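PDB 5KZT: Peptide/nickel transport system substrate-binding protein from Listeria monocytogenes serotype 1/2a, which binds peptides and, as in related OppA proteins, probably delivers them from outside the cell to a membrane transporter for uptake. Local coordinates for residues Q36-Q44 / N513-Y521. Sequence-based numbering, arbitrary orientation.
Sequences QVGLNVVNQ and NPFGPDYTY
Gln-44 lays its amide over one face of the Tyr-521 ring, Gln-44 CD 3.4 Å from Tyr-521 CD2, the two planes 32° apart. A bend at chi2 (-49°) folds the chain back, so that OE1 accepts from Tyr-521 N at 3.0 Å, almost straight, while NE2 gives one hydrogen to Asn-40 O of its own helix and another to Tyr-519 O at 2.8 Å. That carbonyl also accepts from Asn-43 ND2 at 3.0 Å; the two amides reach it from opposite faces of its plane. Asn-43 ND2 bonds weakly to Thr-520 OG1 as well, the hydroxyl that also accepts from Asn-513 ND2, whose OD1 is in turn bonded to Gln-511. With CG anti to the backbone N (chi1 -171°), Asn-40 OD1 accepts from Tyr-519 N at 3.0 Å, while ND2 gives a weak bond to Tyr-521 OH. Pro-517 presses CB against Asn-43 CB, 3.4 Å away, and Leu-39 and Pro-517 both touch Pro-164. At the start of the helix, a water bridges Gln-36 O and Asp-518 OD1, whereas Gln-36 OE1 is hydrogen-bonded to the backbone of the bound peptide. Side-chain amides thus satisfy buried backbone groups of 519-521, fixing this late hairpin to a helix whose first residue hydrogen-bonds the ligand.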
loop_
_atom_site.group_PDB
_atom_site.type_symbol
_atom_site.label_atom_id
_atom_site.label_comp_id
_atom_site.label_asym_id
_atom_site.label_seq_id
_atom_site.Cartn_x
_atom_site.Cartn_y
_atom_site.Cartn_z
ATOM N N GLN A 36 1.974 3.180 -2.169
ATOM C CA GLN A 36 2.935 2.274 -2.777
ATOM C C GLN A 36 4.118 2.997 -3.436
ATOM O O GLN A 36 5.216 2.437 -3.487
ATOM C CB GLN A 36 2.258 1.327 -3.766
ATOM C CG GLN A 36 1.902 1.900 -5.115
ATOM C CD GLN A 36 1.319 0.837 -6.056
ATOM O OE1 GLN A 36 0.232 1.009 -6.582
ATOM N NE2 GLN A 36 2.039 -0.270 -6.248
ATOM N N VAL A 37 3.906 4.228 -3.902
ATOM C CA VAL A 37 4.968 4.972 -4.607
ATOM C C VAL A 37 6.034 5.440 -3.623
ATOM O O VAL A 37 7.229 5.142 -3.789
ATOM C CB VAL A 37 4.407 6.161 -5.415
ATOM C CG1 VAL A 37 5.520 7.044 -5.986
ATOM C CG2 VAL A 37 3.517 5.649 -6.532
ATOM N N GLY A 38 5.586 6.140 -2.591
ATOM C CA GLY A 38 6.452 6.609 -1.546
ATOM C C GLY A 38 7.105 5.514 -0.710
ATOM O O GLY A 38 8.267 5.631 -0.342
ATOM N N LEU A 39 6.370 4.450 -0.404
ATOM C CA LEU A 39 6.950 3.350 0.396
ATOM C C LEU A 39 8.018 2.607 -0.383
ATOM O O LEU A 39 8.995 2.127 0.195
ATOM C CB LEU A 39 5.878 2.378 0.875
ATOM C CG LEU A 39 4.989 3.003 1.960
ATOM C CD1 LEU A 39 3.759 2.148 2.140
ATOM C CD2 LEU A 39 5.690 3.180 3.284
ATOM N N ASN A 40 7.842 2.529 -1.691
ATOM C CA ASN A 40 8.877 1.943 -2.561
ATOM C C ASN A 40 10.134 2.818 -2.591
ATOM O O ASN A 40 11.227 2.286 -2.511
ATOM C CB ASN A 40 8.345 1.738 -3.966
ATOM C CG ASN A 40 9.300 0.942 -4.841
ATOM O OD1 ASN A 40 9.607 -0.218 -4.552
ATOM N ND2 ASN A 40 9.793 1.574 -5.897
ATOM N N VAL A 41 9.978 4.141 -2.650
ATOM C CA VAL A 41 11.144 5.062 -2.574
ATOM C C VAL A 41 11.938 4.864 -1.275
ATOM O O VAL A 41 13.140 4.575 -1.313
ATOM C CB VAL A 41 10.733 6.551 -2.716
ATOM C CG1 VAL A 41 11.904 7.499 -2.435
ATOM C CG2 VAL A 41 10.196 6.820 -4.110
ATOM N N VAL A 42 11.274 5.000 -0.131
ATOM C CA VAL A 42 11.982 4.877 1.137
ATOM C C VAL A 42 12.564 3.473 1.365
ATOM O O VAL A 42 13.559 3.324 2.092
ATOM C CB VAL A 42 11.165 5.337 2.371
ATOM C CG1 VAL A 42 10.752 6.786 2.225
ATOM C CG2 VAL A 42 9.978 4.444 2.629
ATOM N N ASN A 43 11.988 2.441 0.746
ATOM C CA ASN A 43 12.602 1.109 0.826
ATOM C C ASN A 43 13.993 0.990 0.180
ATOM O O ASN A 43 14.782 0.117 0.562
ATOM C CB ASN A 43 11.706 0.033 0.243
ATOM C CG ASN A 43 12.113 -1.351 0.703
ATOM O OD1 ASN A 43 12.256 -1.593 1.906
ATOM N ND2 ASN A 43 12.333 -2.266 -0.240
ATOM N N GLN A 44 14.294 1.852 -0.782
ATOM C CA GLN A 44 15.613 1.854 -1.425
ATOM C C GLN A 44 16.639 2.691 -0.661
ATOM O O GLN A 44 17.849 2.427 -0.735
ATOM C CB GLN A 44 15.531 2.399 -2.847
ATOM C CG GLN A 44 14.324 1.956 -3.658
ATOM C CD GLN A 44 14.067 0.459 -3.630
ATOM O OE1 GLN A 44 14.992 -0.351 -3.653
ATOM N NE2 GLN A 44 12.801 0.084 -3.620
ATOM N N ASN A 513 8.947 -7.801 -4.097
ATOM C CA ASN A 513 8.518 -8.259 -2.786
ATOM C C ASN A 513 7.060 -8.680 -2.783
ATOM O O ASN A 513 6.229 -8.003 -3.389
ATOM C CB ASN A 513 8.789 -7.159 -1.779
ATOM C CG ASN A 513 10.275 -6.823 -1.701
ATOM O OD1 ASN A 513 11.096 -7.729 -1.603
ATOM N ND2 ASN A 513 10.624 -5.547 -1.765
ATOM N N PRO A 514 6.733 -9.810 -2.105
ATOM C CA PRO A 514 5.346 -10.269 -2.083
ATOM C C PRO A 514 4.422 -9.452 -1.182
ATOM O O PRO A 514 3.222 -9.615 -1.261
ATOM C CB PRO A 514 5.454 -11.699 -1.567
ATOM C CG PRO A 514 6.680 -11.707 -0.730
ATOM C CD PRO A 514 7.632 -10.737 -1.389
ATOM N N PHE A 515 4.984 -8.621 -0.309
ATOM C CA PHE A 515 4.196 -7.706 0.524
ATOM C C PHE A 515 5.155 -6.627 0.983
ATOM O O PHE A 515 6.368 -6.706 0.729
ATOM C CB PHE A 515 3.544 -8.437 1.712
ATOM C CG PHE A 515 4.501 -9.268 2.531
ATOM C CD1 PHE A 515 5.310 -8.673 3.499
ATOM C CD2 PHE A 515 4.583 -10.647 2.345
ATOM C CE1 PHE A 515 6.199 -9.425 4.253
ATOM C CE2 PHE A 515 5.459 -11.421 3.097
ATOM C CZ PHE A 515 6.277 -10.809 4.053
ATOM N N GLY A 516 4.635 -5.602 1.621
ATOM C CA GLY A 516 5.451 -4.434 1.937
ATOM C C GLY A 516 5.836 -3.634 0.695
ATOM O O GLY A 516 5.260 -3.838 -0.380
ATOM N N PRO A 517 6.814 -2.704 0.824
ATOM C CA PRO A 517 7.293 -1.948 -0.343
ATOM C C PRO A 517 7.549 -2.848 -1.558
ATOM O O PRO A 517 8.113 -3.933 -1.411
ATOM C CB PRO A 517 8.603 -1.336 0.150
ATOM C CG PRO A 517 8.407 -1.178 1.632
ATOM C CD PRO A 517 7.508 -2.307 2.067
ATOM N N ASP A 518 7.133 -2.400 -2.735
ATOM C CA ASP A 518 6.996 -3.288 -3.897
ATOM C C ASP A 518 8.297 -3.944 -4.407
ATOM O O ASP A 518 8.296 -5.128 -4.755
ATOM C CB ASP A 518 6.303 -2.551 -5.033
ATOM C CG ASP A 518 4.789 -2.416 -4.808
ATOM O OD1 ASP A 518 4.332 -2.197 -3.660
ATOM O OD2 ASP A 518 4.039 -2.515 -5.792
ATOM N N TYR A 519 9.375 -3.177 -4.444
ATOM C CA TYR A 519 10.647 -3.650 -4.991
ATOM C C TYR A 519 11.808 -3.401 -4.055
ATOM O O TYR A 519 11.753 -2.523 -3.185
ATOM C CB TYR A 519 10.930 -2.995 -6.347
ATOM C CG TYR A 519 9.960 -3.416 -7.412
ATOM C CD1 TYR A 519 8.761 -2.732 -7.609
ATOM C CD2 TYR A 519 10.227 -4.526 -8.226
ATOM C CE1 TYR A 519 7.863 -3.126 -8.600
ATOM C CE2 TYR A 519 9.315 -4.942 -9.196
ATOM C CZ TYR A 519 8.143 -4.242 -9.380
ATOM O OH TYR A 519 7.253 -4.645 -10.373
ATOM N N THR A 520 12.851 -4.206 -4.227
ATOM C CA THR A 520 14.139 -3.960 -3.588
ATOM C C THR A 520 15.174 -4.021 -4.700
ATOM O O THR A 520 15.412 -5.094 -5.268
ATOM C CB THR A 520 14.445 -4.988 -2.500
ATOM O OG1 THR A 520 13.418 -4.932 -1.494
ATOM C CG2 THR A 520 15.820 -4.703 -1.857
ATOM N N TYR A 521 15.759 -2.866 -5.024
ATOM C CA TYR A 521 16.740 -2.767 -6.098
ATOM C C TYR A 521 18.168 -3.056 -5.647
ATOM O O TYR A 521 19.075 -3.047 -6.492
ATOM C CB TYR A 521 16.724 -1.374 -6.732
ATOM C CG TYR A 521 15.369 -0.903 -7.189
ATOM C CD1 TYR A 521 14.507 -1.746 -7.919
ATOM C CD2 TYR A 521 14.950 0.378 -6.923
ATOM C CE1 TYR A 521 13.259 -1.305 -8.347
ATOM C CE2 TYR A 521 13.704 0.834 -7.352
ATOM C CZ TYR A 521 12.860 -0.007 -8.057
ATOM O OH TYR A 521 11.621 0.472 -8.441
HETATM O O HOH W 1 5.464 -0.043 -2.454
#